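Local coordinates for vacuolar-sorting protein BRO1 (Saccharomyces cerevisiae, PDB 1ZB1) that takes part in concentrating and sorting cargo into the intralumenal vesicles of multivesicular bodies and recruits the deubiquitinase DOA4 to endosomes, at residues Y75-E80 and Q358-K363; H81-L86 and H116-E121; K206-I211 and L267-R272. All blocks are in the same frame, centred on the assembly; numbering follows the deposited sequence.

Contact 1: Y75-E80 and Q358-K363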
loop_
_atom_site.group_PDB
_atom_site.type_symbol
_atom_site.label_atom_id
_atom_site.label_comp_id
_atom_site.label_asym_id
_atom_site.label_seq_id
_atom_site.Cartn_x
_atom_site.Cartn_y
_atom_site.Cartn_z
ATOM N N TYR A 75 6.213 19.482 3.493
ATOM C CA TYR A 75 7.135 19.415 4.623
ATOM C C TYR A 75 8.311 18.489 4.283
ATOM O O TYR A 75 9.446 18.778 4.651
ATOM C CB TYR A 75 6.417 18.929 5.892
ATOM C CG TYR A 75 7.295 18.966 7.133
ATOM C CD1 TYR A 75 7.928 20.146 7.524
ATOM C CD2 TYR A 75 7.526 17.811 7.889
ATOM C CE1 TYR A 75 8.780 20.178 8.630
ATOM C CE2 TYR A 75 8.375 17.836 9.007
ATOM C CZ TYR A 75 8.999 19.021 9.364
ATOM O OH TYR A 75 9.871 19.057 10.427
ATOM N N TYR A 76 8.050 17.380 3.588
ATOM C CA TYR A 76 9.141 16.471 3.215
ATOM C C TYR A 76 10.105 17.230 2.298
ATOM O O TYR A 76 11.331 17.117 2.439
ATOM C CB TYR A 76 8.619 15.226 2.478
ATOM C CG TYR A 76 9.665 14.121 2.328
ATOM C CD1 TYR A 76 9.755 13.089 3.263
ATOM C CD2 TYR A 76 10.584 14.134 1.276
ATOM C CE1 TYR A 76 10.735 12.091 3.158
ATOM C CE2 TYR A 76 11.575 13.146 1.159
ATOM C CZ TYR A 76 11.643 12.128 2.103
ATOM O OH TYR A 76 12.609 11.142 1.991
ATOM N N SER A 77 9.555 18.012 1.370
ATOM C CA SER A 77 10.395 18.786 0.456
ATOM C C SER A 77 11.338 19.679 1.248
ATOM O O SER A 77 12.520 19.777 0.927
ATOM C CB SER A 77 9.550 19.649 -0.493
ATOM O OG SER A 77 8.825 18.838 -1.405
ATOM N N PHE A 78 10.815 20.328 2.284
ATOM C CA PHE A 78 11.630 21.201 3.126
ATOM C C PHE A 78 12.795 20.405 3.699
ATOM O O PHE A 78 13.940 20.857 3.697
ATOM C CB PHE A 78 10.807 21.759 4.291
ATOM C CG PHE A 78 11.649 22.428 5.345
ATOM C CD1 PHE A 78 12.086 23.738 5.178
ATOM C CD2 PHE A 78 12.073 21.719 6.468
ATOM C CE1 PHE A 78 12.935 24.338 6.114
ATOM C CE2 PHE A 78 12.921 22.312 7.405
ATOM C CZ PHE A 78 13.353 23.622 7.226
ATOM N N LEU A 79 12.473 19.220 4.208
ATOM C CA LEU A 79 13.459 18.319 4.810
ATOM C C LEU A 79 14.501 17.827 3.816
ATOM O O LEU A 79 15.685 17.730 4.149
ATOM C CB LEU A 79 12.752 17.098 5.400
ATOM C CG LEU A 79 12.360 16.970 6.873
ATOM C CD1 LEU A 79 12.429 18.289 7.627
ATOM C CD2 LEU A 79 10.984 16.354 6.922
ATOM N N GLU A 80 14.055 17.487 2.610
ATOM C CA GLU A 80 14.963 16.979 1.590
ATOM C C GLU A 80 15.990 18.043 1.192
ATOM O O GLU A 80 17.185 17.751 1.076
ATOM C CB GLU A 80 14.174 16.496 0.364
ATOM C CG GLU A 80 15.019 15.742 -0.651
ATOM C CD GLU A 80 15.608 14.455 -0.091
ATOM O OE1 GLU A 80 16.243 14.497 0.989
ATOM O OE2 GLU A 80 15.450 13.401 -0.736
ATOM N N GLN A 358 10.363 22.636 -6.143
ATOM C CA GLN A 358 10.625 24.020 -6.555
ATOM C C GLN A 358 10.133 25.126 -5.614
ATOM O O GLN A 358 10.927 25.943 -5.138
ATOM C CB GLN A 358 10.045 24.266 -7.951
ATOM C CG GLN A 358 11.084 24.390 -9.051
ATOM C CD GLN A 358 11.980 25.609 -8.886
ATOM O OE1 GLN A 358 12.767 25.698 -7.942
ATOM N NE2 GLN A 358 11.860 26.560 -9.811
ATOM N N ASP A 359 8.830 25.166 -5.357
ATOM C CA ASP A 359 8.263 26.202 -4.494
ATOM C C ASP A 359 8.874 26.246 -3.092
ATOM O O ASP A 359 9.068 27.326 -2.521
ATOM C CB ASP A 359 6.739 26.039 -4.386
ATOM C CG ASP A 359 6.024 26.345 -5.696
ATOM O OD1 ASP A 359 6.389 27.344 -6.358
ATOM O OD2 ASP A 359 5.090 25.595 -6.059
ATOM N N VAL A 360 9.178 25.074 -2.539
ATOM C CA VAL A 360 9.765 24.992 -1.208
ATOM C C VAL A 360 11.196 25.533 -1.174
ATOM O O VAL A 360 11.577 26.229 -0.239
ATOM C CB VAL A 360 9.742 23.531 -0.683
ATOM C CG1 VAL A 360 10.617 23.398 0.553
ATOM C CG2 VAL A 360 8.307 23.135 -0.342
ATOM N N ALA A 361 11.984 25.219 -2.197
ATOM C CA ALA A 361 13.361 25.696 -2.250
ATOM C C ALA A 361 13.414 27.223 -2.277
ATOM O O ALA A 361 14.293 27.836 -1.669
ATOM C CB ALA A 361 14.065 25.134 -3.476
ATOM N N ASN A 362 12.474 27.838 -2.986
ATOM C CA ASN A 362 12.447 29.290 -3.082
ATOM C C ASN A 362 12.010 29.951 -1.785
ATOM O O ASN A 362 12.618 30.922 -1.335
ATOM C CB ASN A 362 11.520 29.736 -4.217
ATOM C CG ASN A 362 12.032 29.322 -5.580
ATOM O OD1 ASN A 362 13.229 29.430 -5.866
ATOM N ND2 ASN A 362 11.131 28.857 -6.436
ATOM N N LYS A 363 10.954 29.414 -1.186
ATOM C CA LYS A 363 10.420 29.955 0.052
ATOM C C LYS A 363 11.396 29.899 1.228
ATOM O O LYS A 363 11.470 30.835 2.024
ATOM C CB LYS A 363 9.127 29.213 0.414
ATOM C CG LYS A 363 8.438 29.710 1.666
ATOM C CD LYS A 363 7.086 29.031 1.852
ATOM C CE LYS A 363 6.419 29.492 3.141
ATOM N NZ LYS A 363 5.014 29.005 3.305
#
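S77 and F78, which touch V360, share helix 65-86 with Y75, whose hydroxyl is bonded to both E121 and W23. Across the contact itself no polar bond forms. The branched side chain of V360 enters between the two residues and gives one methyl to each. With CG1 anti to its backbone N (chi1 168°), V360 sets CG1 over the backbone of F78, 3.5 Å from F78 N, while CG2 lies 3.7 Å from S77 CB. Packing is close, with the CA atoms of F78 and V360 only 6.1 Å apart. A valine suits this place because its two methyls fork at CB and can straddle neighbouring residues without a long reach.

Serine keeps its own helix slim here. S77 OG turns back beside its backbone N and bonds to L73 O one turn earlier, so the buried hydroxyl is satisfied inside its helix and S77 CB is left to touch the valine. F78 offers CB, 4.1 Å from V360 CG1, whereas its ring leads away to meet the rings of Y364 and Y368 on the later helix. The result is helix-on-helix packing that joins helix 65-86 to helix 349-371, far apart in the sequence, buried within the largely helical Bro1 domain.

Contact 2: H81-L86 and H116-E121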
loop_
_atom_site.group_PDB
_atom_site.type_symbol
_atom_site.label_atom_id
_atom_site.label_comp_id
_atom_site.label_asym_id
_atom_site.label_seq_id
_atom_site.Cartn_x
_atom_site.Cartn_y
_atom_site.Cartn_z
ATOM N N HIS A 81 15.530 19.274 0.986
ATOM C CA HIS A 81 16.439 20.360 0.632
ATOM C C HIS A 81 17.380 20.666 1.798
ATOM O O HIS A 81 18.543 21.009 1.585
ATOM C CB HIS A 81 15.664 21.629 0.259
ATOM C CG HIS A 81 15.105 21.616 -1.129
ATOM N ND1 HIS A 81 13.754 21.517 -1.389
ATOM C CD2 HIS A 81 15.714 21.704 -2.336
ATOM C CE1 HIS A 81 13.555 21.545 -2.695
ATOM N NE2 HIS A 81 14.728 21.656 -3.292
ATOM N N LEU A 82 16.872 20.553 3.025
ATOM C CA LEU A 82 17.685 20.806 4.212
ATOM C C LEU A 82 18.792 19.757 4.264
ATOM O O LEU A 82 19.948 20.063 4.570
ATOM C CB LEU A 82 16.829 20.711 5.482
ATOM C CG LEU A 82 17.537 20.955 6.821
ATOM C CD1 LEU A 82 18.159 22.345 6.845
ATOM C CD2 LEU A 82 16.537 20.809 7.958
ATOM N N TYR A 83 18.421 18.516 3.959
ATOM C CA TYR A 83 19.365 17.407 3.962
ATOM C C TYR A 83 20.400 17.554 2.844
ATOM O O TYR A 83 21.561 17.206 3.031
ATOM C CB TYR A 83 18.614 16.081 3.824
ATOM C CG TYR A 83 19.507 14.856 3.764
ATOM C CD1 TYR A 83 19.796 14.240 2.548
ATOM C CD2 TYR A 83 20.052 14.308 4.926
ATOM C CE1 TYR A 83 20.600 13.103 2.489
ATOM C CE2 TYR A 83 20.862 13.173 4.878
ATOM C CZ TYR A 83 21.127 12.576 3.655
ATOM O OH TYR A 83 21.907 11.443 3.598
ATOM N N PHE A 84 19.983 18.062 1.686
ATOM C CA PHE A 84 20.913 18.268 0.576
ATOM C C PHE A 84 21.993 19.257 1.007
ATOM O O PHE A 84 23.155 19.140 0.618
ATOM C CB PHE A 84 20.214 18.872 -0.655
ATOM C CG PHE A 84 19.280 17.935 -1.378
ATOM C CD1 PHE A 84 19.447 16.554 -1.316
ATOM C CD2 PHE A 84 18.264 18.450 -2.184
ATOM C CE1 PHE A 84 18.617 15.701 -2.046
ATOM C CE2 PHE A 84 17.430 17.604 -2.919
ATOM C CZ PHE A 84 17.609 16.225 -2.848
ATOM N N ARG A 85 21.592 20.237 1.811
ATOM C CA ARG A 85 22.501 21.277 2.276
ATOM C C ARG A 85 23.320 20.956 3.528
ATOM O O ARG A 85 24.495 21.325 3.607
ATOM C CB ARG A 85 21.709 22.570 2.489
ATOM C CG ARG A 85 21.076 23.099 1.204
ATOM C CD ARG A 85 20.085 24.214 1.474
ATOM N NE ARG A 85 19.572 24.818 0.244
ATOM C CZ ARG A 85 18.908 24.160 -0.704
ATOM N NH1 ARG A 85 18.669 22.860 -0.577
ATOM N NH2 ARG A 85 18.470 24.807 -1.780
ATOM N N LEU A 86 22.716 20.273 4.498
ATOM C CA LEU A 86 23.411 19.937 5.741
ATOM C C LEU A 86 23.941 18.509 5.826
ATOM O O LEU A 86 24.974 18.265 6.449
ATOM C CB LEU A 86 22.500 20.198 6.945
ATOM C CG LEU A 86 22.030 21.639 7.160
ATOM C CD1 LEU A 86 21.272 21.734 8.475
ATOM C CD2 LEU A 86 23.230 22.580 7.170
ATOM N N HIS A 116 17.880 13.065 16.568
ATOM C CA HIS A 116 18.193 14.325 15.893
ATOM C C HIS A 116 18.458 14.272 14.385
ATOM O O HIS A 116 18.491 15.312 13.727
ATOM C CB HIS A 116 19.416 14.992 16.538
ATOM C CG HIS A 116 19.261 15.301 17.995
ATOM N ND1 HIS A 116 18.108 15.831 18.532
ATOM C CD2 HIS A 116 20.149 15.233 19.014
ATOM C CE1 HIS A 116 18.291 16.077 19.815
ATOM N NE2 HIS A 116 19.522 15.724 20.134
ATOM N N THR A 117 18.666 13.088 13.831
ATOM C CA THR A 117 18.960 12.993 12.407
ATOM C C THR A 117 17.776 13.346 11.515
ATOM O O THR A 117 16.621 13.059 11.842
ATOM C CB THR A 117 19.446 11.585 12.032
ATOM O OG1 THR A 117 18.343 10.674 12.081
ATOM C CG2 THR A 117 20.531 11.120 13.013
ATOM N N LEU A 118 18.073 13.973 10.379
ATOM C CA LEU A 118 17.036 14.349 9.433
ATOM C C LEU A 118 16.403 13.088 8.841
ATOM O O LEU A 118 15.223 13.091 8.496
ATOM C CB LEU A 118 17.619 15.242 8.325
ATOM C CG LEU A 118 18.152 16.603 8.814
ATOM C CD1 LEU A 118 18.683 17.427 7.644
ATOM C CD2 LEU A 118 17.027 17.365 9.523
ATOM N N ALA A 119 17.178 12.007 8.746
ATOM C CA ALA A 119 16.660 10.745 8.211
ATOM C C ALA A 119 15.479 10.218 9.033
ATOM O O ALA A 119 14.548 9.619 8.482
ATOM C CB ALA A 119 17.772 9.684 8.167
ATOM N N PHE A 120 15.520 10.423 10.348
ATOM C CA PHE A 120 14.436 9.962 11.217
ATOM C C PHE A 120 13.165 10.771 10.909
ATOM O O PHE A 120 12.102 10.197 10.662
ATOM C CB PHE A 120 14.833 10.136 12.694
ATOM C CG PHE A 120 13.804 9.623 13.679
ATOM C CD1 PHE A 120 13.325 8.317 13.598
ATOM C CD2 PHE A 120 13.342 10.438 14.711
ATOM C CE1 PHE A 120 12.403 7.822 14.530
ATOM C CE2 PHE A 120 12.415 9.953 15.654
ATOM C CZ PHE A 120 11.949 8.642 15.558
ATOM N N GLU A 121 13.283 12.097 10.906
ATOM C CA GLU A 121 12.135 12.972 10.625
ATOM C C GLU A 121 11.584 12.697 9.213
ATOM O O GLU A 121 10.369 12.640 9.016
ATOM C CB GLU A 121 12.538 14.453 10.781
ATOM C CG GLU A 121 11.405 15.472 10.523
ATOM C CD GLU A 121 10.471 15.684 11.714
ATOM O OE1 GLU A 121 10.292 14.757 12.525
ATOM O OE2 GLU A 121 9.901 16.792 11.832
#
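L118 folds CG back beside its backbone N (chi1 -64°), and L82 sends CG anti to its own N (chi1 -180°); these two torsions bring the leucines together at about a right angle. They pack the last turn of helix 65-86 against the first turn of helix 118-139, two consecutive long helices of the Bro1 domain whose connection carries the small antiparallel hairpin of strands 97-100 and 112-115.

L118 does most of the touching. Its CD1 lies 3.8 Å from L82 CG and 3.7 Å from Y83 CA, so this methyl rests on the side chain of one residue and the backbone of the next. Its CD2 turns to the end of L82, where the methyls L118 CD2 and L82 CD2 stand 3.8 Å apart. Leucine suits both places, since its forked end spreads over two neighbours and needs no polar partner in a buried site. F97 of the hairpin also touches L118, placing the leucine between helix and strand. Y83, which is partly exposed, contributes CB, and L118 CB approaches its ring obliquely, nearest CD2; a lysine, K122, makes a cation-pi contact with the same ring.

Each helix also has bonds of its own near the contact. T117 stands at the N-cap of helix 118-139, a role threonine fills with its short hydroxyl: T117 OG1 accepts a weak bond from F120 N and is also hydrogen-bonded to Q115 OE1. In the other helix, R85 curls back on the turn before it. R85 NH1 donates to H81 O over 2.8 Å, lying above the carbonyl plane, while R85 N approaches that oxygen from the opposite face.

Contact 3: K206-I211 and L267-R272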
loop_
_atom_site.group_PDB
_atom_site.type_symbol
_atom_site.label_atom_id
_atom_site.label_comp_id
_atom_site.label_asym_id
_atom_site.label_seq_id
_atom_site.Cartn_x
_atom_site.Cartn_y
_atom_site.Cartn_z
ATOM N N LYS A 206 -16.324 -9.678 -20.589
ATOM C CA LYS A 206 -16.520 -10.784 -21.526
ATOM C C LYS A 206 -15.168 -11.304 -22.028
ATOM O O LYS A 206 -15.091 -12.365 -22.649
ATOM C CB LYS A 206 -17.379 -10.306 -22.702
ATOM C CG LYS A 206 -18.333 -11.342 -23.286
ATOM C CD LYS A 206 -17.609 -12.447 -24.043
ATOM C CE LYS A 206 -18.582 -13.259 -24.892
ATOM N NZ LYS A 206 -19.687 -13.854 -24.087
ATOM N N GLN A 207 -14.106 -10.548 -21.756
ATOM C CA GLN A 207 -12.755 -10.931 -22.166
ATOM C C GLN A 207 -12.190 -11.950 -21.186
ATOM O O GLN A 207 -11.233 -11.673 -20.457
ATOM C CB GLN A 207 -11.840 -9.706 -22.210
ATOM C CG GLN A 207 -12.059 -8.789 -23.403
ATOM C CD GLN A 207 -11.059 -7.648 -23.436
ATOM O OE1 GLN A 207 -11.105 -6.741 -22.603
ATOM N NE2 GLN A 207 -10.139 -7.696 -24.393
ATOM N N TYR A 208 -12.794 -13.131 -21.187
ATOM C CA TYR A 208 -12.411 -14.221 -20.301
ATOM C C TYR A 208 -10.913 -14.367 -20.091
ATOM O O TYR A 208 -10.440 -14.402 -18.955
ATOM C CB TYR A 208 -13.005 -15.527 -20.830
ATOM C CG TYR A 208 -14.517 -15.488 -20.911
ATOM C CD1 TYR A 208 -15.217 -16.351 -21.757
ATOM C CD2 TYR A 208 -15.249 -14.581 -20.144
ATOM C CE1 TYR A 208 -16.609 -16.305 -21.836
ATOM C CE2 TYR A 208 -16.635 -14.530 -20.214
ATOM C CZ TYR A 208 -17.307 -15.390 -21.062
ATOM O OH TYR A 208 -18.678 -15.323 -21.137
ATOM N N THR A 209 -10.169 -14.445 -21.184
ATOM C CA THR A 209 -8.726 -14.597 -21.108
ATOM C C THR A 209 -8.061 -13.480 -20.287
ATOM O O THR A 209 -7.192 -13.744 -19.455
ATOM C CB THR A 209 -8.122 -14.636 -22.532
ATOM O OG1 THR A 209 -6.696 -14.750 -22.450
ATOM C CG2 THR A 209 -8.496 -13.378 -23.305
ATOM N N LEU A 210 -8.486 -12.239 -20.509
ATOM C CA LEU A 210 -7.921 -11.091 -19.799
ATOM C C LEU A 210 -8.159 -11.192 -18.290
ATOM O O LEU A 210 -7.215 -11.147 -17.495
ATOM C CB LEU A 210 -8.551 -9.793 -20.313
ATOM C CG LEU A 210 -7.729 -8.496 -20.382
ATOM C CD1 LEU A 210 -8.688 -7.319 -20.283
ATOM C CD2 LEU A 210 -6.701 -8.425 -19.275
ATOM N N ILE A 211 -9.426 -11.316 -17.904
ATOM C CA ILE A 211 -9.795 -11.419 -16.497
ATOM C C ILE A 211 -9.001 -12.532 -15.823
ATOM O O ILE A 211 -8.482 -12.353 -14.721
ATOM C CB ILE A 211 -11.317 -11.681 -16.336
ATOM C CG1 ILE A 211 -12.108 -10.421 -16.704
ATOM C CG2 ILE A 211 -11.647 -12.052 -14.893
ATOM C CD1 ILE A 211 -11.916 -9.960 -18.115
ATOM N N LEU A 267 -11.892 -21.834 -22.466
ATOM C CA LEU A 267 -11.718 -23.156 -23.053
ATOM C C LEU A 267 -13.018 -23.639 -23.692
ATOM O O LEU A 267 -13.000 -24.284 -24.740
ATOM C CB LEU A 267 -11.255 -24.152 -21.987
ATOM C CG LEU A 267 -9.876 -23.873 -21.387
ATOM C CD1 LEU A 267 -9.559 -24.911 -20.325
ATOM C CD2 LEU A 267 -8.829 -23.900 -22.485
ATOM N N GLU A 268 -14.142 -23.324 -23.058
ATOM C CA GLU A 268 -15.448 -23.712 -23.582
ATOM C C GLU A 268 -15.720 -22.917 -24.850
ATOM O O GLU A 268 -16.392 -23.390 -25.766
ATOM C CB GLU A 268 -16.550 -23.418 -22.563
ATOM C CG GLU A 268 -17.947 -23.442 -23.169
ATOM C CD GLU A 268 -19.029 -23.084 -22.176
ATOM O OE1 GLU A 268 -18.841 -22.115 -21.411
ATOM O OE2 GLU A 268 -20.075 -23.764 -22.170
ATOM N N GLU A 269 -15.195 -21.700 -24.882
ATOM C CA GLU A 269 -15.355 -20.803 -26.018
ATOM C C GLU A 269 -14.542 -21.356 -27.190
ATOM O O GLU A 269 -14.869 -21.124 -28.351
ATOM C CB GLU A 269 -14.862 -19.405 -25.632
ATOM C CG GLU A 269 -15.479 -18.256 -26.411
ATOM C CD GLU A 269 -15.073 -16.898 -25.852
ATOM O OE1 GLU A 269 -13.859 -16.588 -25.851
ATOM O OE2 GLU A 269 -15.967 -16.144 -25.410
ATOM N N GLU A 270 -13.483 -22.096 -26.871
ATOM C CA GLU A 270 -12.617 -22.697 -27.882
ATOM C C GLU A 270 -13.045 -24.138 -28.142
ATOM O O GLU A 270 -12.294 -24.922 -28.719
ATOM C CB GLU A 270 -11.161 -22.691 -27.411
ATOM C CG GLU A 270 -10.586 -21.317 -27.118
ATOM C CD GLU A 270 -10.328 -20.504 -28.369
ATOM O OE1 GLU A 270 -11.299 -20.140 -29.067
ATOM O OE2 GLU A 270 -9.145 -20.228 -28.656
ATOM N N ASN A 271 -14.252 -24.482 -27.705
ATOM C CA ASN A 271 -14.778 -25.830 -27.883
ATOM C C ASN A 271 -13.838 -26.895 -27.330
ATOM O O ASN A 271 -13.725 -27.988 -27.891
ATOM C CB ASN A 271 -15.048 -26.109 -29.364
ATOM C CG ASN A 271 -16.185 -25.273 -29.916
ATOM O OD1 ASN A 271 -17.312 -25.332 -29.422
ATOM N ND2 ASN A 271 -15.895 -24.490 -30.948
ATOM N N ARG A 272 -13.155 -26.574 -26.236
ATOM C CA ARG A 272 -12.249 -27.530 -25.617
ATOM C C ARG A 272 -12.805 -27.992 -24.278
ATOM O O ARG A 272 -12.145 -27.890 -23.239
ATOM C CB ARG A 272 -10.853 -26.925 -25.438
ATOM C CG ARG A 272 -10.011 -26.966 -26.706
ATOM C CD ARG A 272 -8.534 -26.757 -26.413
ATOM N NE ARG A 272 -8.186 -25.355 -26.211
ATOM C CZ ARG A 272 -6.996 -24.938 -25.788
ATOM N NH1 ARG A 272 -6.041 -25.817 -25.512
ATOM N NH2 ARG A 272 -6.756 -23.641 -25.650
HETATM O O HOH W 1 -13.168 -14.511 -24.413
#
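E269 meets Y208 and K206 through one carboxylate oxygen, and the van der Waals contacts come first. E269 OE2 lies 3.6 Å from Y208 CE1 and nearly as close to CD1, approaching the ring obliquely, with carboxylate and ring planes only 21° apart. The glutamate gets there by a long reach: CG stands anti to its backbone N (chi1 -154°) and the chain stays extended beyond it, across segments whose nearest CA atoms, those of Y208 and E269, are 9.2 Å apart. The Y208 ring also has K206 O over one face, toward its rim. Tyrosine suits a half-covered place like this, as its ring packs on Y262, L265 and H266 of helix 242-269 while its hydroxyl can face polar groups.

Electrostatic attraction is the second element. K206 NZ and E269 OE2 are 4.6 Å apart, too far for a salt bridge but near enough that their opposite charges probably favour each other. The bent lysine chain instead brings its CE to 3.9 Å from E269 OE2, and NZ donates a weak bond to Y208 OH at 3.4 Å.

A water adds a polar link. It donates to E269 OE1 over 2.6 Å and, weakly, to K206 O, bridging the side chain of one segment to the backbone of the other.

Backbone turns shape both ends. Q207 is the centre of an inverse gamma turn and N-cap of helix 208-230. On the other side a Schellman motif ends helix 242-269, with R272 N bonded to L267 O over 2.7 Å; N271, a residue type that readily takes positive phi, sits at C-prime. The start of one helix thus meets the end of the next, an antiparallel pairing of successive helices, consistent with the TPR-like clan to which the domain belongs.

How the contacts relate
Contacts 1 and 2 are buried and share helix 65-86, which faces helix 349-371 in one and helix 118-139 in the other. They lie about 12 Å apart between centres and touch, H81 of contact 2 packing on A361 and V360 of contact 1. Neither has a hydrogen bond across its segments; V360 in one and leucines in the other supply most of the methyl contacts. Contact 3, about 52 Å from contact 1 and 55 Å from contact 2 (centres), sits on the opposite side of the chain's centre and at the surface. There charged side chains, a weak bond and a water replace methyl packing. It ties different helices, 208-230 and 242-269, which follow contact 2 along the chain.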